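Local coordinates for polar amino acid ABC uptake transporter substrate binding protein (PDB 3HV1) that probably captures a polar amino acid outside the cell and hands it to the membrane part of an ABC importer, at residues 110-115 with 199-204; 25-30 with 62-67; 44-49 with 245-250. All coordinates share one frame; numbering follows the deposited sequence.

Contact 1: residues 110-115 with 199-204; sequences VLVTKK and YNVMPA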
ATOM      1  N   VAL A 110      -5.055   9.676  18.179  1.00 18.22           N
ATOM      2  CA  VAL A 110      -3.804  10.186  18.725  1.00 17.55           C
ATOM      3  C   VAL A 110      -4.050  10.555  20.175  1.00 18.56           C
ATOM      4  O   VAL A 110      -5.168  10.923  20.546  1.00 17.06           O
ATOM      5  CB  VAL A 110      -3.304  11.446  17.984  1.00 16.70           C
ATOM      6  CG1 VAL A 110      -2.901  11.080  16.552  1.00 15.85           C
ATOM      7  CG2 VAL A 110      -4.376  12.530  17.995  1.00 16.55           C
ATOM      8  N   LEU A 111      -3.016  10.412  20.998  1.00 19.48           N
ATOM      9  CA  LEU A 111      -3.108  10.775  22.404  1.00 18.24           C
ATOM     10  C   LEU A 111      -2.528  12.181  22.474  1.00 18.33           C
ATOM     11  O   LEU A 111      -1.406  12.419  22.024  1.00 20.18           O
ATOM     12  CB  LEU A 111      -2.269   9.833  23.273  1.00 18.02           C
ATOM     13  CG  LEU A 111      -2.075  10.308  24.717  1.00 18.95           C
ATOM     14  CD1 LEU A 111      -3.392  10.218  25.480  1.00 17.74           C
ATOM     15  CD2 LEU A 111      -1.003   9.473  25.396  1.00 21.85           C
ATOM     16  N   VAL A 112      -3.288  13.112  23.030  1.00 17.62           N
ATOM     17  CA  VAL A 112      -2.826  14.487  23.129  1.00 18.43           C
ATOM     18  C   VAL A 112      -2.589  14.875  24.579  1.00 18.36           C
ATOM     19  O   VAL A 112      -3.428  14.635  25.446  1.00 16.11           O
ATOM     20  CB  VAL A 112      -3.857  15.457  22.521  1.00 16.02           C
ATOM     21  CG1 VAL A 112      -3.377  16.902  22.654  1.00 20.60           C
ATOM     22  CG2 VAL A 112      -4.099  15.088  21.071  1.00 18.80           C
ATOM     23  N   THR A 113      -1.428  15.456  24.843  1.00 15.93           N
ATOM     24  CA  THR A 113      -1.129  15.892  26.189  1.00 17.25           C
ATOM     25  C   THR A 113      -0.397  17.207  26.060  1.00 17.97           C
ATOM     26  O   THR A 113       0.150  17.517  25.001  1.00 16.07           O
ATOM     27  CB  THR A 113      -0.220  14.904  26.951  1.00 17.92           C
ATOM     28  OG1 THR A 113       1.069  14.864  26.327  1.00 19.08           O
ATOM     29  CG2 THR A 113      -0.833  13.513  26.969  1.00 16.62           C
ATOM     30  N   LYS A 114      -0.416  18.000  27.124  1.00 16.35           N
ATOM     31  CA  LYS A 114       0.295  19.267  27.095  1.00 16.56           C
ATOM     32  C   LYS A 114       1.770  18.916  27.246  1.00 16.92           C
ATOM     33  O   LYS A 114       2.112  17.999  27.991  1.00 16.77           O
ATOM     34  CB  LYS A 114      -0.135  20.164  28.257  1.00 17.14           C
ATOM     35  CG  LYS A 114      -1.590  20.583  28.236  1.00 21.59           C
ATOM     36  CD  LYS A 114      -1.821  21.820  29.103  1.00 23.41           C
ATOM     37  CE  LYS A 114      -1.491  21.574  30.575  1.00 24.61           C
ATOM     38  NZ  LYS A 114      -1.672  22.823  31.379  1.00 25.73           N
ATOM     39  N   LYS A 115       2.643  19.625  26.540  1.00 17.72           N
ATOM     40  CA  LYS A 115       4.067  19.348  26.664  1.00 18.08           C
ATOM     41  C   LYS A 115       4.510  19.591  28.105  1.00 19.58           C
ATOM     42  O   LYS A 115       5.441  18.945  28.589  1.00 17.64           O
ATOM     43  CB  LYS A 115       4.883  20.222  25.710  1.00 18.32           C
ATOM     44  CG  LYS A 115       4.863  19.727  24.258  1.00 19.64           C
ATOM     45  CD  LYS A 115       5.757  20.570  23.354  1.00 20.63           C
ATOM     46  CE  LYS A 115       5.652  20.142  21.884  1.00 23.51           C
ATOM     47  NZ  LYS A 115       6.116  18.744  21.673  1.00 26.20           N
ATOM     48  N   TYR A 199       1.769  21.030  22.576  1.00 17.03           N
ATOM     49  CA  TYR A 199       1.226  19.693  22.848  1.00 15.91           C
ATOM     50  C   TYR A 199       1.987  18.557  22.200  1.00 17.26           C
ATOM     51  O   TYR A 199       2.603  18.728  21.148  1.00 19.65           O
ATOM     52  CB  TYR A 199      -0.209  19.588  22.325  1.00 16.48           C
ATOM     53  CG  TYR A 199      -1.151  20.580  22.923  1.00 15.34           C
ATOM     54  CD1 TYR A 199      -1.917  20.252  24.041  1.00 15.34           C
ATOM     55  CD2 TYR A 199      -1.250  21.870  22.398  1.00 13.70           C
ATOM     56  CE1 TYR A 199      -2.757  21.185  24.625  1.00 17.33           C
ATOM     57  CE2 TYR A 199      -2.083  22.810  22.972  1.00 17.62           C
ATOM     58  CZ  TYR A 199      -2.835  22.460  24.088  1.00 17.34           C
ATOM     59  OH  TYR A 199      -3.659  23.390  24.663  1.00 20.46           O
ATOM     60  N   ASN A 200       1.909  17.389  22.831  1.00 17.40           N
ATOM     61  CA  ASN A 200       2.497  16.166  22.287  1.00 17.01           C
ATOM     62  C   ASN A 200       1.274  15.506  21.640  1.00 18.36           C
ATOM     63  O   ASN A 200       0.283  15.265  22.322  1.00 18.69           O
ATOM     64  CB  ASN A 200       2.986  15.233  23.398  1.00 16.73           C
ATOM     65  CG  ASN A 200       4.181  15.779  24.147  1.00 15.00           C
ATOM     66  OD1 ASN A 200       4.242  15.703  25.374  1.00 21.84           O
ATOM     67  ND2 ASN A 200       5.138  16.322  23.419  1.00 15.63           N
ATOM     68  N   VAL A 201       1.336  15.251  20.340  1.00 15.93           N
ATOM     69  CA  VAL A 201       0.241  14.604  19.631  1.00 16.54           C
ATOM     70  C   VAL A 201       0.876  13.332  19.122  1.00 18.36           C
ATOM     71  O   VAL A 201       1.623  13.344  18.138  1.00 18.07           O
ATOM     72  CB  VAL A 201      -0.237  15.450  18.458  1.00 16.35           C
ATOM     73  CG1 VAL A 201      -1.468  14.808  17.826  1.00 18.22           C
ATOM     74  CG2 VAL A 201      -0.526  16.866  18.942  1.00 17.18           C
HETATM   75  N   MSE A 202       0.579  12.244  19.817  1.00 17.01           N
HETATM   76  CA  MSE A 202       1.176  10.953  19.538  1.00 19.81           C
HETATM   77  C   MSE A 202       0.234   9.867  19.046  1.00 19.55           C
HETATM   78  O   MSE A 202      -0.891   9.752  19.528  1.00 20.50           O
HETATM   79  CB  MSE A 202       1.850  10.457  20.824  1.00 22.48           C
HETATM   80  CG  MSE A 202       2.621  11.550  21.585  1.00 25.94           C
HETATM   81 SE   MSE A 202       2.983  11.203  23.430  1.00 37.23          SE
HETATM   82  CE  MSE A 202       1.366  11.836  24.214  1.00 25.31           C
ATOM     83  N   PRO A 203       0.690   9.053  18.073  1.00 20.05           N
ATOM     84  CA  PRO A 203      -0.154   7.967  17.565  1.00 20.25           C
ATOM     85  C   PRO A 203      -0.451   7.108  18.789  1.00 20.33           C
ATOM     86  O   PRO A 203       0.459   6.741  19.542  1.00 21.44           O
ATOM     87  CB  PRO A 203       0.752   7.272  16.554  1.00 21.70           C
ATOM     88  CG  PRO A 203       1.565   8.407  16.009  1.00 21.44           C
ATOM     89  CD  PRO A 203       1.919   9.184  17.269  1.00 19.05           C
ATOM     90  N   ALA A 204      -1.728   6.811  18.989  1.00 19.48           N
ATOM     91  CA  ALA A 204      -2.175   6.060  20.151  1.00 21.49           C
ATOM     92  C   ALA A 204      -1.844   4.574  20.139  1.00 24.33           C
ATOM     93  O   ALA A 204      -1.527   3.996  21.181  1.00 23.99           O
ATOM     94  CB  ALA A 204      -3.682   6.261  20.329  1.00 22.81           C
TER
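Val110 and Val112 meet Val201 on one face of an antiparallel strand pair, where CG1 of Val201 lies 3.7 Å from CG2 of Val110 and a little farther from CG2 of Val112. Val201 holds CG1 there because that methyl is anti to the backbone N (chi1 -174°). The same face continues to Tyr199, whose CD1 is 3.9 Å from Val112 CG1, and helices 164-173 and 183-192 cover it. On the other face the selenomethionine Met202 runs alongside Leu111, turned about the CG-SE bond (chi3 -86°) to bring CE within 3.5 Å of Leu111 CD2.

Between the faces run four backbone hydrogen bonds, two for the pair Leu111 and Met202, two for Thr113 and Asn200. The shortest joins Leu111 N to Met202 O at 2.7 Å, while Met202 N to Leu111 O, at 3.0 Å, is almost straight. Val112 CA adds a C-H...O contact to Asn200 O.

At the polar end Tyr199 OH bonds to Asn172 OD1 and Lys114 NZ to Asn172 O, tying this end of the strand pair to helix 164-173. Thr113 OG1 is bonded to Ile119 O. Lys115 reaches back beside the start of strand 199-203, with CE 3.4 Å from Tyr199 O. Regular antiparallel pairing thus joins the strands of this α/β lobe, with an apolar face against helices and polar groups gathered at one end.

Contact 2: residues 25-30 with 62-67; sequences IGFDAT and VEWQAI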
ATOM      1  N   ILE A  25     -16.564  16.870  -8.184  1.00 20.44           N
ATOM      2  CA  ILE A  25     -16.228  16.074  -7.015  1.00 18.87           C
ATOM      3  C   ILE A  25     -17.284  16.209  -5.932  1.00 19.51           C
ATOM      4  O   ILE A  25     -17.695  17.317  -5.574  1.00 22.39           O
ATOM      5  CB  ILE A  25     -14.853  16.501  -6.447  1.00 18.42           C
ATOM      6  CG1 ILE A  25     -13.807  16.441  -7.571  1.00 18.36           C
ATOM      7  CG2 ILE A  25     -14.466  15.592  -5.275  1.00 14.84           C
ATOM      8  CD1 ILE A  25     -12.401  16.836  -7.140  1.00 17.39           C
ATOM      9  N   GLY A  26     -17.728  15.067  -5.421  1.00 19.95           N
ATOM     10  CA  GLY A  26     -18.739  15.069  -4.385  1.00 20.98           C
ATOM     11  C   GLY A  26     -18.135  14.977  -3.001  1.00 21.10           C
ATOM     12  O   GLY A  26     -17.151  14.269  -2.793  1.00 21.21           O
ATOM     13  N   PHE A  27     -18.734  15.685  -2.052  1.00 20.42           N
ATOM     14  CA  PHE A  27     -18.248  15.678  -0.679  1.00 23.12           C
ATOM     15  C   PHE A  27     -19.385  15.884   0.306  1.00 23.70           C
ATOM     16  O   PHE A  27     -20.453  16.363  -0.058  1.00 23.93           O
ATOM     17  CB  PHE A  27     -17.210  16.786  -0.482  1.00 20.35           C
ATOM     18  CG  PHE A  27     -17.790  18.178  -0.494  1.00 22.81           C
ATOM     19  CD1 PHE A  27     -17.831  18.937   0.671  1.00 20.07           C
ATOM     20  CD2 PHE A  27     -18.299  18.727  -1.666  1.00 21.42           C
ATOM     21  CE1 PHE A  27     -18.370  20.219   0.671  1.00 21.17           C
ATOM     22  CE2 PHE A  27     -18.840  20.003  -1.678  1.00 21.07           C
ATOM     23  CZ  PHE A  27     -18.877  20.752  -0.505  1.00 21.56           C
ATOM     24  N   ASP A  28     -19.133  15.509   1.555  1.00 24.42           N
ATOM     25  CA  ASP A  28     -20.093  15.670   2.640  1.00 24.38           C
ATOM     26  C   ASP A  28     -19.846  17.075   3.201  1.00 24.50           C
ATOM     27  O   ASP A  28     -18.810  17.321   3.813  1.00 23.68           O
ATOM     28  CB  ASP A  28     -19.816  14.607   3.709  1.00 25.47           C
ATOM     29  CG  ASP A  28     -20.747  14.709   4.903  1.00 28.57           C
ATOM     30  OD1 ASP A  28     -21.305  15.799   5.146  1.00 25.80           O
ATOM     31  OD2 ASP A  28     -20.897  13.691   5.613  1.00 30.64           O
ATOM     32  N   ALA A  29     -20.794  17.988   2.992  1.00 24.01           N
ATOM     33  CA  ALA A  29     -20.665  19.379   3.446  1.00 23.19           C
ATOM     34  C   ALA A  29     -20.488  19.606   4.944  1.00 21.63           C
ATOM     35  O   ALA A  29     -20.271  20.733   5.379  1.00 21.55           O
ATOM     36  CB  ALA A  29     -21.857  20.194   2.963  1.00 26.43           C
ATOM     37  N   THR A  30     -20.585  18.550   5.736  1.00 23.67           N
ATOM     38  CA  THR A  30     -20.427  18.699   7.179  1.00 23.78           C
ATOM     39  C   THR A  30     -19.108  18.113   7.672  1.00 24.93           C
ATOM     40  O   THR A  30     -18.794  18.203   8.857  1.00 25.29           O
ATOM     41  CB  THR A  30     -21.541  17.965   7.940  1.00 23.85           C
ATOM     42  OG1 THR A  30     -21.334  16.551   7.822  1.00 22.99           O
ATOM     43  CG2 THR A  30     -22.916  18.318   7.368  1.00 23.70           C
ATOM     44  N   VAL A  62     -12.385  22.484 -10.807  1.00 20.37           N
ATOM     45  CA  VAL A  62     -13.149  21.543 -10.010  1.00 19.90           C
ATOM     46  C   VAL A  62     -14.516  22.095  -9.618  1.00 20.78           C
ATOM     47  O   VAL A  62     -14.633  23.211  -9.098  1.00 21.51           O
ATOM     48  CB  VAL A  62     -12.387  21.162  -8.720  1.00 20.47           C
ATOM     49  CG1 VAL A  62     -13.172  20.105  -7.932  1.00 18.66           C
ATOM     50  CG2 VAL A  62     -11.001  20.638  -9.079  1.00 17.49           C
ATOM     51  N   GLU A  63     -15.547  21.311  -9.905  1.00 21.69           N
ATOM     52  CA  GLU A  63     -16.914  21.669  -9.549  1.00 23.88           C
ATOM     53  C   GLU A  63     -17.203  20.889  -8.275  1.00 21.31           C
ATOM     54  O   GLU A  63     -17.347  19.671  -8.315  1.00 20.74           O
ATOM     55  CB  GLU A  63     -17.887  21.232 -10.650  1.00 29.37           C
ATOM     56  CG  GLU A  63     -19.348  21.328 -10.253  1.00 39.09           C
ATOM     57  CD  GLU A  63     -19.881  22.741 -10.307  1.00 44.17           C
ATOM     58  OE1 GLU A  63     -20.008  23.278 -11.431  1.00 47.31           O
ATOM     59  OE2 GLU A  63     -20.172  23.314  -9.231  1.00 48.21           O
ATOM     60  N   TRP A  64     -17.270  21.584  -7.146  1.00 20.47           N
ATOM     61  CA  TRP A  64     -17.528  20.925  -5.876  1.00 21.90           C
ATOM     62  C   TRP A  64     -19.022  20.757  -5.620  1.00 23.93           C
ATOM     63  O   TRP A  64     -19.769  21.727  -5.577  1.00 21.89           O
ATOM     64  CB  TRP A  64     -16.865  21.708  -4.742  1.00 21.37           C
ATOM     65  CG  TRP A  64     -15.358  21.532  -4.731  1.00 21.14           C
ATOM     66  CD1 TRP A  64     -14.414  22.395  -5.221  1.00 20.55           C
ATOM     67  CD2 TRP A  64     -14.643  20.398  -4.227  1.00 18.18           C
ATOM     68  NE1 TRP A  64     -13.148  21.864  -5.043  1.00 16.57           N
ATOM     69  CE2 TRP A  64     -13.264  20.642  -4.437  1.00 17.98           C
ATOM     70  CE3 TRP A  64     -15.033  19.199  -3.621  1.00 18.03           C
ATOM     71  CZ2 TRP A  64     -12.277  19.725  -4.060  1.00 17.05           C
ATOM     72  CZ3 TRP A  64     -14.047  18.284  -3.245  1.00 19.26           C
ATOM     73  CH2 TRP A  64     -12.685  18.557  -3.468  1.00 19.21           C
ATOM     74  N   GLN A  65     -19.438  19.512  -5.446  1.00 24.23           N
ATOM     75  CA  GLN A  65     -20.840  19.198  -5.230  1.00 25.54           C
ATOM     76  C   GLN A  65     -21.117  18.591  -3.858  1.00 23.77           C
ATOM     77  O   GLN A  65     -20.692  17.480  -3.566  1.00 23.93           O
ATOM     78  CB  GLN A  65     -21.306  18.234  -6.321  1.00 27.51           C
ATOM     79  CG  GLN A  65     -22.772  17.856  -6.249  1.00 33.84           C
ATOM     80  CD  GLN A  65     -23.677  19.027  -6.544  1.00 36.27           C
ATOM     81  OE1 GLN A  65     -23.637  19.602  -7.635  1.00 35.62           O
ATOM     82  NE2 GLN A  65     -24.499  19.395  -5.569  1.00 39.09           N
ATOM     83  N   ALA A  66     -21.824  19.327  -3.010  1.00 24.56           N
ATOM     84  CA  ALA A  66     -22.171  18.797  -1.693  1.00 26.25           C
ATOM     85  C   ALA A  66     -23.210  17.719  -1.982  1.00 26.36           C
ATOM     86  O   ALA A  66     -24.164  17.966  -2.712  1.00 28.07           O
ATOM     87  CB  ALA A  66     -22.767  19.902  -0.811  1.00 24.33           C
ATOM     88  N   ILE A  67     -23.030  16.526  -1.427  1.00 26.77           N
ATOM     89  CA  ILE A  67     -23.972  15.443  -1.685  1.00 28.36           C
ATOM     90  C   ILE A  67     -24.489  14.775  -0.416  1.00 30.51           C
ATOM     91  O   ILE A  67     -23.971  15.002   0.673  1.00 29.96           O
ATOM     92  CB  ILE A  67     -23.326  14.330  -2.529  1.00 25.21           C
ATOM     93  CG1 ILE A  67     -22.170  13.696  -1.739  1.00 26.44           C
ATOM     94  CG2 ILE A  67     -22.828  14.891  -3.853  1.00 26.63           C
ATOM     95  CD1 ILE A  67     -21.532  12.489  -2.415  1.00 23.60           C
TER
HETATM   96  O   HOH W   1     -23.319  17.527   2.053  1.00 28.98           O
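Ile25 and Trp64 are neighbours on adjacent parallel strands, and four backbone hydrogen bonds set their register. Ile25 N donates to Glu63 O, and Ile25 O accepts from Gln65 N at 2.8 Å; Phe27 N donates to Gln65 O, and Phe27 O accepts from Ile67 N. Gly26 CA adds a C-H...O contact to Gln65 O.

The apolar contacts centre on the indole. Ile25 CB sits over a face of its six-membered ring, 4.1 Å from the centroid, while Ile25 CG2 comes within 3.4 Å of Trp64 CZ3. Val62 CG1 is on the tryptophan's face too, offset toward the rim, and packs tightly at 3.5 Å against Ile25 CD1. Ala66 CB touches both Ala29 CB and Phe27 CZ.

The aromatic rings pack offset edge-to-face, the edge of Trp64 toward the face of Phe27, centroids 5.8 Å apart and planes at 89°. Phe27 has CG between its backbone N and carbonyl carbon (chi1 71°), which swings the ring across to the neighbouring strand and puts CE2 3.3 Å from Ala66 N. Tyr43 also meets Phe27 edge-to-face, and Trp64 NE1 bonds to Asn52 OD1 of helix 46-56.

At the far end one water accepts from Ala29 N at 2.7 Å and donates to Ile67 O. Thr30 N donates to Asp28 OD1, closing an Asx turn, and Thr30 OG1 gives the same oxygen a second bond. Strand 22-27, helix 46-56 and strand 61-66 form a beta-alpha-beta unit; direct backbone bonds hold its parallel strands, and the water bridges beyond the last, Ile67 N to Phe27 O.

Contact 3: residues 44-49 with 245-250; sequences IGFDID and KWFGED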
ATOM      1  N   ILE A  44     -14.630  24.767   2.026  1.00 22.20           N
ATOM      2  CA  ILE A  44     -13.209  24.781   2.322  1.00 20.36           C
ATOM      3  C   ILE A  44     -12.787  23.487   2.998  1.00 18.74           C
ATOM      4  O   ILE A  44     -13.625  22.725   3.463  1.00 19.70           O
ATOM      5  CB  ILE A  44     -12.845  25.947   3.270  1.00 21.58           C
ATOM      6  CG1 ILE A  44     -13.635  25.808   4.578  1.00 19.66           C
ATOM      7  CG2 ILE A  44     -13.148  27.297   2.604  1.00 22.05           C
ATOM      8  CD1 ILE A  44     -13.178  26.738   5.666  1.00 21.00           C
ATOM      9  N   GLY A  45     -11.484  23.233   3.051  1.00 17.51           N
ATOM     10  CA  GLY A  45     -11.033  22.022   3.713  1.00 17.56           C
ATOM     11  C   GLY A  45      -9.734  21.503   3.142  1.00 16.51           C
ATOM     12  O   GLY A  45      -9.300  21.950   2.082  1.00 16.30           O
ATOM     13  N   PHE A  46      -9.111  20.566   3.845  1.00 15.37           N
ATOM     14  CA  PHE A  46      -7.857  19.998   3.371  1.00 16.26           C
ATOM     15  C   PHE A  46      -8.039  19.354   2.000  1.00 14.82           C
ATOM     16  O   PHE A  46      -7.259  19.603   1.085  1.00 16.27           O
ATOM     17  CB  PHE A  46      -7.327  18.938   4.344  1.00 14.26           C
ATOM     18  CG  PHE A  46      -6.094  18.233   3.846  1.00 15.75           C
ATOM     19  CD1 PHE A  46      -4.862  18.879   3.850  1.00 16.48           C
ATOM     20  CD2 PHE A  46      -6.167  16.929   3.352  1.00 16.27           C
ATOM     21  CE1 PHE A  46      -3.717  18.238   3.370  1.00 15.57           C
ATOM     22  CE2 PHE A  46      -5.017  16.275   2.863  1.00 17.20           C
ATOM     23  CZ  PHE A  46      -3.793  16.936   2.876  1.00 15.68           C
ATOM     24  N   ASP A  47      -9.065  18.519   1.866  1.00 15.92           N
ATOM     25  CA  ASP A  47      -9.319  17.830   0.609  1.00 16.28           C
ATOM     26  C   ASP A  47      -9.643  18.794  -0.526  1.00 14.88           C
ATOM     27  O   ASP A  47      -9.248  18.568  -1.665  1.00 17.40           O
ATOM     28  CB  ASP A  47     -10.446  16.799   0.766  1.00 17.03           C
ATOM     29  CG  ASP A  47      -9.964  15.510   1.375  1.00 19.97           C
ATOM     30  OD1 ASP A  47      -8.770  15.182   1.190  1.00 18.35           O
ATOM     31  OD2 ASP A  47     -10.774  14.811   2.027  1.00 20.86           O
ATOM     32  N   ILE A  48     -10.348  19.874  -0.215  1.00 16.35           N
ATOM     33  CA  ILE A  48     -10.683  20.848  -1.231  1.00 16.02           C
ATOM     34  C   ILE A  48      -9.384  21.504  -1.703  1.00 16.91           C
ATOM     35  O   ILE A  48      -9.144  21.618  -2.905  1.00 15.48           O
ATOM     36  CB  ILE A  48     -11.705  21.881  -0.673  1.00 19.59           C
ATOM     37  CG1 ILE A  48     -13.017  21.140  -0.369  1.00 24.20           C
ATOM     38  CG2 ILE A  48     -11.949  23.006  -1.676  1.00 19.44           C
ATOM     39  CD1 ILE A  48     -14.172  22.023   0.082  1.00 28.18           C
ATOM     40  N   ASP A  49      -8.527  21.915  -0.774  1.00 14.56           N
ATOM     41  CA  ASP A  49      -7.271  22.512  -1.201  1.00 15.20           C
ATOM     42  C   ASP A  49      -6.424  21.514  -1.972  1.00 15.83           C
ATOM     43  O   ASP A  49      -5.837  21.860  -2.997  1.00 16.77           O
ATOM     44  CB  ASP A  49      -6.462  23.044  -0.010  1.00 12.11           C
ATOM     45  CG  ASP A  49      -6.962  24.400   0.462  1.00 17.40           C
ATOM     46  OD1 ASP A  49      -7.884  24.953  -0.180  1.00 18.63           O
ATOM     47  OD2 ASP A  49      -6.433  24.909   1.461  1.00 17.74           O
ATOM     48  N   LYS A 245      -0.909  24.085   6.453  1.00 18.09           N
ATOM     49  CA  LYS A 245      -2.011  25.018   6.659  1.00 17.81           C
ATOM     50  C   LYS A 245      -3.135  24.404   7.496  1.00 19.32           C
ATOM     51  O   LYS A 245      -3.668  25.032   8.423  1.00 20.09           O
ATOM     52  CB  LYS A 245      -2.590  25.460   5.314  1.00 18.28           C
ATOM     53  CG  LYS A 245      -3.914  26.205   5.435  1.00 22.91           C
ATOM     54  CD  LYS A 245      -4.520  26.494   4.067  1.00 21.80           C
ATOM     55  CE  LYS A 245      -5.916  27.093   4.187  1.00 24.63           C
ATOM     56  NZ  LYS A 245      -6.531  27.319   2.832  1.00 22.94           N
ATOM     57  N   TRP A 246      -3.489  23.170   7.170  1.00 18.03           N
ATOM     58  CA  TRP A 246      -4.577  22.498   7.861  1.00 17.54           C
ATOM     59  C   TRP A 246      -4.228  21.740   9.131  1.00 18.58           C
ATOM     60  O   TRP A 246      -4.997  21.771  10.095  1.00 17.63           O
ATOM     61  CB  TRP A 246      -5.288  21.558   6.880  1.00 17.45           C
ATOM     62  CG  TRP A 246      -6.047  22.311   5.849  1.00 16.07           C
ATOM     63  CD1 TRP A 246      -5.618  22.676   4.604  1.00 17.74           C
ATOM     64  CD2 TRP A 246      -7.321  22.922   6.031  1.00 19.40           C
ATOM     65  NE1 TRP A 246      -6.552  23.492   3.996  1.00 16.92           N
ATOM     66  CE2 TRP A 246      -7.609  23.656   4.856  1.00 17.23           C
ATOM     67  CE3 TRP A 246      -8.255  22.924   7.079  1.00 19.02           C
ATOM     68  CZ2 TRP A 246      -8.789  24.383   4.703  1.00 18.98           C
ATOM     69  CZ3 TRP A 246      -9.427  23.645   6.926  1.00 21.21           C
ATOM     70  CH2 TRP A 246      -9.687  24.367   5.747  1.00 19.70           C
ATOM     71  N   PHE A 247      -3.071  21.082   9.139  1.00 16.89           N
ATOM     72  CA  PHE A 247      -2.667  20.258  10.272  1.00 16.83           C
ATOM     73  C   PHE A 247      -1.402  20.656  11.038  1.00 15.09           C
ATOM     74  O   PHE A 247      -1.101  20.066  12.066  1.00 17.13           O
ATOM     75  CB  PHE A 247      -2.533  18.805   9.802  1.00 13.89           C
ATOM     76  CG  PHE A 247      -3.762  18.282   9.103  1.00 16.37           C
ATOM     77  CD1 PHE A 247      -4.981  18.207   9.777  1.00 14.62           C
ATOM     78  CD2 PHE A 247      -3.709  17.893   7.764  1.00 15.63           C
ATOM     79  CE1 PHE A 247      -6.134  17.755   9.128  1.00 16.05           C
ATOM     80  CE2 PHE A 247      -4.859  17.439   7.105  1.00 18.73           C
ATOM     81  CZ  PHE A 247      -6.072  17.370   7.788  1.00 16.57           C
ATOM     82  N   GLY A 248      -0.652  21.635  10.543  1.00 18.82           N
ATOM     83  CA  GLY A 248       0.551  22.039  11.256  1.00 18.93           C
ATOM     84  C   GLY A 248       1.693  21.041  11.163  1.00 20.78           C
ATOM     85  O   GLY A 248       2.684  21.141  11.890  1.00 20.37           O
ATOM     86  N   GLU A 249       1.546  20.064  10.278  1.00 21.08           N
ATOM     87  CA  GLU A 249       2.576  19.066  10.056  1.00 21.38           C
ATOM     88  C   GLU A 249       2.376  18.431   8.681  1.00 21.02           C
ATOM     89  O   GLU A 249       1.366  18.665   8.022  1.00 20.74           O
ATOM     90  CB  GLU A 249       2.567  18.000  11.165  1.00 26.70           C
ATOM     91  CG  GLU A 249       1.452  16.983  11.122  1.00 30.96           C
ATOM     92  CD  GLU A 249       1.608  15.925  12.214  1.00 35.05           C
ATOM     93  OE1 GLU A 249       1.504  16.279  13.407  1.00 36.62           O
ATOM     94  OE2 GLU A 249       1.848  14.744  11.881  1.00 37.88           O
ATOM     95  N   ASP A 250       3.360  17.651   8.251  1.00 18.99           N
ATOM     96  CA  ASP A 250       3.339  16.973   6.955  1.00 17.33           C
ATOM     97  C   ASP A 250       2.670  15.600   7.099  1.00 18.26           C
ATOM     98  O   ASP A 250       3.234  14.682   7.707  1.00 16.51           O
ATOM     99  CB  ASP A 250       4.780  16.819   6.461  1.00 18.17           C
ATOM    100  CG  ASP A 250       4.880  16.098   5.133  1.00 21.96           C
ATOM    101  OD1 ASP A 250       3.831  15.761   4.548  1.00 20.94           O
ATOM    102  OD2 ASP A 250       6.027  15.868   4.673  1.00 22.60           O
TER
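An aromatic cluster of Phe46, Trp246 and Phe247 joins the start of helix 46-56 to the end of helix 238-247 in this periplasmic-binding-protein-type fold. The tight part is the Trp246 indole, laid flat against the backbone at the start of helix 46-56. Gly45 CA stands over its six-membered ring and Phe46 CA over the five-membered one, the latter 3.7 Å from the centroid and only 8° off the normal. Gly45, at the N-cap, has backbone angles at which a CB would clash with the carbonyl O before it. Phe46, with CG anti to the backbone N (chi1 175°), offers a ring face to Phe247 CE2, which is 3.6 Å from Phe46 CD1; the two ring planes are inclined at 51°.

The solvent side is thinner. Ile44 CD1 only brushes the indole edge, 4.2 Å from Trp246 CH2, and exposed Lys245, its chain extended, forms a salt bridge with Asp49. The near-straight bond from the indole N-H, in the ring plane, helps set the indole's rotation, and the lysine's charge would probably stabilise the carboxylate. Both donors converge on Asp49 OD2: Lys245 NZ at 2.8 Å on the syn lone pair, and Trp246 NE1 at 2.9 Å from above the carboxylate plane.

Overall arrangement
Contacts 1 and 2 both pair strands of the large mixed sheet, yet lie on opposite sides of the chain's centre, about 32 Å apart between centres, and differ in direction: antiparallel in contact 1, parallel in contact 2. Contact 3, nearest the centre of the molecule, has no strand pairing and relies on ring packing and a shared carboxylate. It holds the start of helix 46-56, against which Trp64 of contact 2 packs, Trp64 CZ2 lying 3.4 Å from Ile48 CA. Contact 1 comes no closer to contact 3 than about 5 Å between nearest atoms. Each is only partly buried: aliphatic and selenomethionine side chains, with one tyrosine, fill contact 1, whereas aromatic rings lead in the other two, and charge or water marks the outer ends.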